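Local coordinates for protein beta-xylosidase (Uncultured organism, PDB 4MLG) that probably hydrolyses xylo-oligosaccharides, releasing xylose from their non-reducing ends, as a calcium-containing five-bladed beta-propeller enzyme of glycoside hydrolase family 43, at residues T273-V278 with W284-H289. Residues are numbered along the deposited sequence; the frame is centred on the assembly and turned at random.
Sequences THHSIV and WYLFHH. With CA (calcium ion), chain M; SO4 (sulfate ion), chain N.
The carbonyl oxygen of Phe287 takes a hydrogen bond from Ser276 N (3.1 Å), which lies in the carbonyl plane, and beside it a CA-H...O contact from His275. Phe287 N returns a bond to Ser276 O, which also sits at the edge of the Phe287 ring. These bonds join two antiparallel strands of a beta hairpin in the propeller of this family 43 hydrolase; farther along, Tyr285 N reaches Val278 O at 3.1 Å, whereas the reverse bond is weak. Beside Ser276, Val278 CG1 comes obliquely to Phe287 CE2 (3.6 Å). On the face of Ile277 and Leu286 the contacts across the strands are apolar: Leu286 CD1 touches both Ile277 CG1 (3.7 Å) and His275 CB, while Ile277 CG2, anti to the backbone N, is carried to Trp284 CE3, the two side chains crossing at about a right angle.

Toward Thr273 and His274, the His289 ring has the carbonyl oxygen of His274 over one face and brings CE1 to His274 CB at 3.4 Å, while its ND1 is hydrogen-bonded to Asp15 N. An alanine at His289 would remove this ring, which would probably leave Asp15 N without its acceptor and open a gap beside His274 CB. CG of His274 stands roughly anti to its own N (chi1 -153°), which carries the imidazole to the calcium ion, which Asp85 also binds; His274 NE2 meets the metal in the ring plane at 2.8 Å.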
loop_
_atom_site.group_PDB
_atom_site.type_symbol
_atom_site.label_atom_id
_atom_site.label_comp_id
_atom_site.label_asym_id
_atom_site.label_seq_id
_atom_site.Cartn_x
_atom_site.Cartn_y
_atom_site.Cartn_z
ATOM N N THR A 273 -12.741 -23.599 3.333
ATOM C CA THR A 273 -12.877 -24.451 2.161
ATOM C C THR A 273 -12.371 -23.704 0.925
ATOM O O THR A 273 -12.765 -22.568 0.663
ATOM C CB THR A 273 -14.329 -24.957 1.972
ATOM O OG1 THR A 273 -14.407 -25.776 0.798
ATOM C CG2 THR A 273 -15.312 -23.797 1.855
ATOM N N HIS A 274 -11.468 -24.339 0.187
ATOM C CA HIS A 274 -10.835 -23.706 -0.965
ATOM C C HIS A 274 -10.701 -24.732 -2.077
ATOM O O HIS A 274 -10.578 -25.925 -1.805
ATOM C CB HIS A 274 -9.459 -23.170 -0.580
ATOM C CG HIS A 274 -9.013 -22.001 -1.400
ATOM N ND1 HIS A 274 -8.923 -20.726 -0.887
ATOM C CD2 HIS A 274 -8.633 -21.914 -2.696
ATOM C CE1 HIS A 274 -8.504 -19.902 -1.830
ATOM N NE2 HIS A 274 -8.324 -20.597 -2.939
ATOM N N HIS A 275 -10.712 -24.278 -3.326
ATOM C CA HIS A 275 -10.806 -25.211 -4.443
ATOM C C HIS A 275 -10.187 -24.720 -5.747
ATOM O O HIS A 275 -9.671 -23.606 -5.836
ATOM C CB HIS A 275 -12.271 -25.511 -4.721
ATOM C CG HIS A 275 -12.980 -24.384 -5.400
ATOM N ND1 HIS A 275 -13.191 -23.168 -4.788
ATOM C CD2 HIS A 275 -13.495 -24.274 -6.646
ATOM C CE1 HIS A 275 -13.821 -22.362 -5.623
ATOM N NE2 HIS A 275 -14.017 -23.008 -6.758
ATOM N N SER A 276 -10.271 -25.581 -6.758
ATOM C CA SER A 276 -9.906 -25.255 -8.132
ATOM C C SER A 276 -10.454 -26.343 -9.050
ATOM O O SER A 276 -10.277 -27.533 -8.785
ATOM C CB SER A 276 -8.389 -25.148 -8.290
ATOM O OG SER A 276 -7.761 -26.397 -8.058
ATOM N N ILE A 277 -11.122 -25.933 -10.123
ATOM C CA ILE A 277 -11.744 -26.877 -11.048
ATOM C C ILE A 277 -10.982 -26.950 -12.371
ATOM O O ILE A 277 -10.675 -25.924 -12.977
ATOM C CB ILE A 277 -13.211 -26.500 -11.321
ATOM C CG1 ILE A 277 -13.968 -26.332 -10.002
ATOM C CG2 ILE A 277 -13.877 -27.547 -12.198
ATOM C CD1 ILE A 277 -15.418 -25.954 -10.171
ATOM N N VAL A 278 -10.685 -28.168 -12.813
ATOM C CA VAL A 278 -9.901 -28.371 -14.026
ATOM C C VAL A 278 -10.244 -29.713 -14.674
ATOM O O VAL A 278 -10.581 -30.677 -13.986
ATOM C CB VAL A 278 -8.383 -28.292 -13.725
ATOM C CG1 VAL A 278 -7.955 -29.436 -12.817
ATOM C CG2 VAL A 278 -7.569 -28.286 -15.010
ATOM N N TRP A 284 -13.533 -34.197 -15.161
ATOM C CA TRP A 284 -13.370 -32.995 -14.353
ATOM C C TRP A 284 -13.114 -33.356 -12.893
ATOM O O TRP A 284 -13.648 -34.343 -12.386
ATOM C CB TRP A 284 -14.603 -32.099 -14.472
ATOM C CG TRP A 284 -14.745 -31.451 -15.817
ATOM C CD1 TRP A 284 -15.277 -32.008 -16.945
ATOM C CD2 TRP A 284 -14.351 -30.120 -16.175
ATOM N NE1 TRP A 284 -15.236 -31.107 -17.981
ATOM C CE2 TRP A 284 -14.673 -29.941 -17.535
ATOM C CE3 TRP A 284 -13.757 -29.064 -15.477
ATOM C CZ2 TRP A 284 -14.421 -28.747 -18.212
ATOM C CZ3 TRP A 284 -13.508 -27.880 -16.150
ATOM C CH2 TRP A 284 -13.838 -27.731 -17.502
ATOM N N TYR A 285 -12.291 -32.554 -12.224
ATOM C CA TYR A 285 -11.939 -32.808 -10.831
ATOM C C TYR A 285 -12.083 -31.555 -9.973
ATOM O O TYR A 285 -11.825 -30.442 -10.432
ATOM C CB TYR A 285 -10.510 -33.349 -10.731
ATOM C CG TYR A 285 -10.305 -34.662 -11.449
ATOM C CD1 TYR A 285 -10.530 -35.871 -10.803
ATOM C CD2 TYR A 285 -9.891 -34.696 -12.775
ATOM C CE1 TYR A 285 -10.347 -37.076 -11.456
ATOM C CE2 TYR A 285 -9.707 -35.895 -13.437
ATOM C CZ TYR A 285 -9.936 -37.083 -12.772
ATOM O OH TYR A 285 -9.753 -38.281 -13.424
ATOM N N LEU A 286 -12.501 -31.744 -8.725
ATOM C CA LEU A 286 -12.593 -30.642 -7.776
ATOM C C LEU A 286 -11.521 -30.784 -6.703
ATOM O O LEU A 286 -11.740 -31.430 -5.678
ATOM C CB LEU A 286 -13.978 -30.597 -7.126
ATOM C CG LEU A 286 -14.209 -29.491 -6.091
ATOM C CD1 LEU A 286 -14.212 -28.123 -6.756
ATOM C CD2 LEU A 286 -15.496 -29.723 -5.312
ATOM N N PHE A 287 -10.356 -30.192 -6.947
ATOM C CA PHE A 287 -9.290 -30.187 -5.955
ATOM C C PHE A 287 -9.685 -29.269 -4.806
ATOM O O PHE A 287 -10.123 -28.145 -5.034
ATOM C CB PHE A 287 -7.974 -29.714 -6.574
ATOM C CG PHE A 287 -7.412 -30.655 -7.602
ATOM C CD1 PHE A 287 -6.455 -31.593 -7.252
ATOM C CD2 PHE A 287 -7.837 -30.598 -8.919
ATOM C CE1 PHE A 287 -5.936 -32.457 -8.195
ATOM C CE2 PHE A 287 -7.319 -31.460 -9.865
ATOM C CZ PHE A 287 -6.370 -32.392 -9.501
ATOM N N HIS A 288 -9.537 -29.752 -3.578
ATOM C CA HIS A 288 -9.881 -28.967 -2.395
ATOM C C HIS A 288 -9.124 -29.477 -1.174
ATOM O O HIS A 288 -8.114 -30.164 -1.316
ATOM C CB HIS A 288 -11.393 -28.990 -2.148
ATOM C CG HIS A 288 -11.965 -30.366 -2.002
ATOM N ND1 HIS A 288 -12.064 -31.247 -3.057
ATOM C CD2 HIS A 288 -12.482 -31.008 -0.928
ATOM C CE1 HIS A 288 -12.610 -32.375 -2.637
ATOM N NE2 HIS A 288 -12.873 -32.255 -1.349
ATOM N N HIS A 289 -9.603 -29.140 0.021
ATOM C CA HIS A 289 -8.957 -29.604 1.247
ATOM C C HIS A 289 -9.909 -29.728 2.435
ATOM O O HIS A 289 -10.978 -29.120 2.456
ATOM C CB HIS A 289 -7.776 -28.696 1.620
ATOM C CG HIS A 289 -8.165 -27.287 1.951
ATOM N ND1 HIS A 289 -7.588 -26.195 1.339
ATOM C CD2 HIS A 289 -9.060 -26.789 2.838
ATOM C CE1 HIS A 289 -8.115 -25.088 1.829
ATOM N NE2 HIS A 289 -9.013 -25.420 2.738
HETATM CA CA CA M . -7.569 -20.205 -5.597
HETATM S S SO4 N . -6.957 -18.382 2.652
HETATM O O1 SO4 N . -5.911 -19.373 2.879
HETATM O O2 SO4 N . -7.910 -18.889 1.670
HETATM O O3 SO4 N . -7.649 -18.108 3.909
HETATM O O4 SO4 N . -6.354 -17.154 2.142
HETATM O O HOH W 1 -11.939 -27.440 0.988
#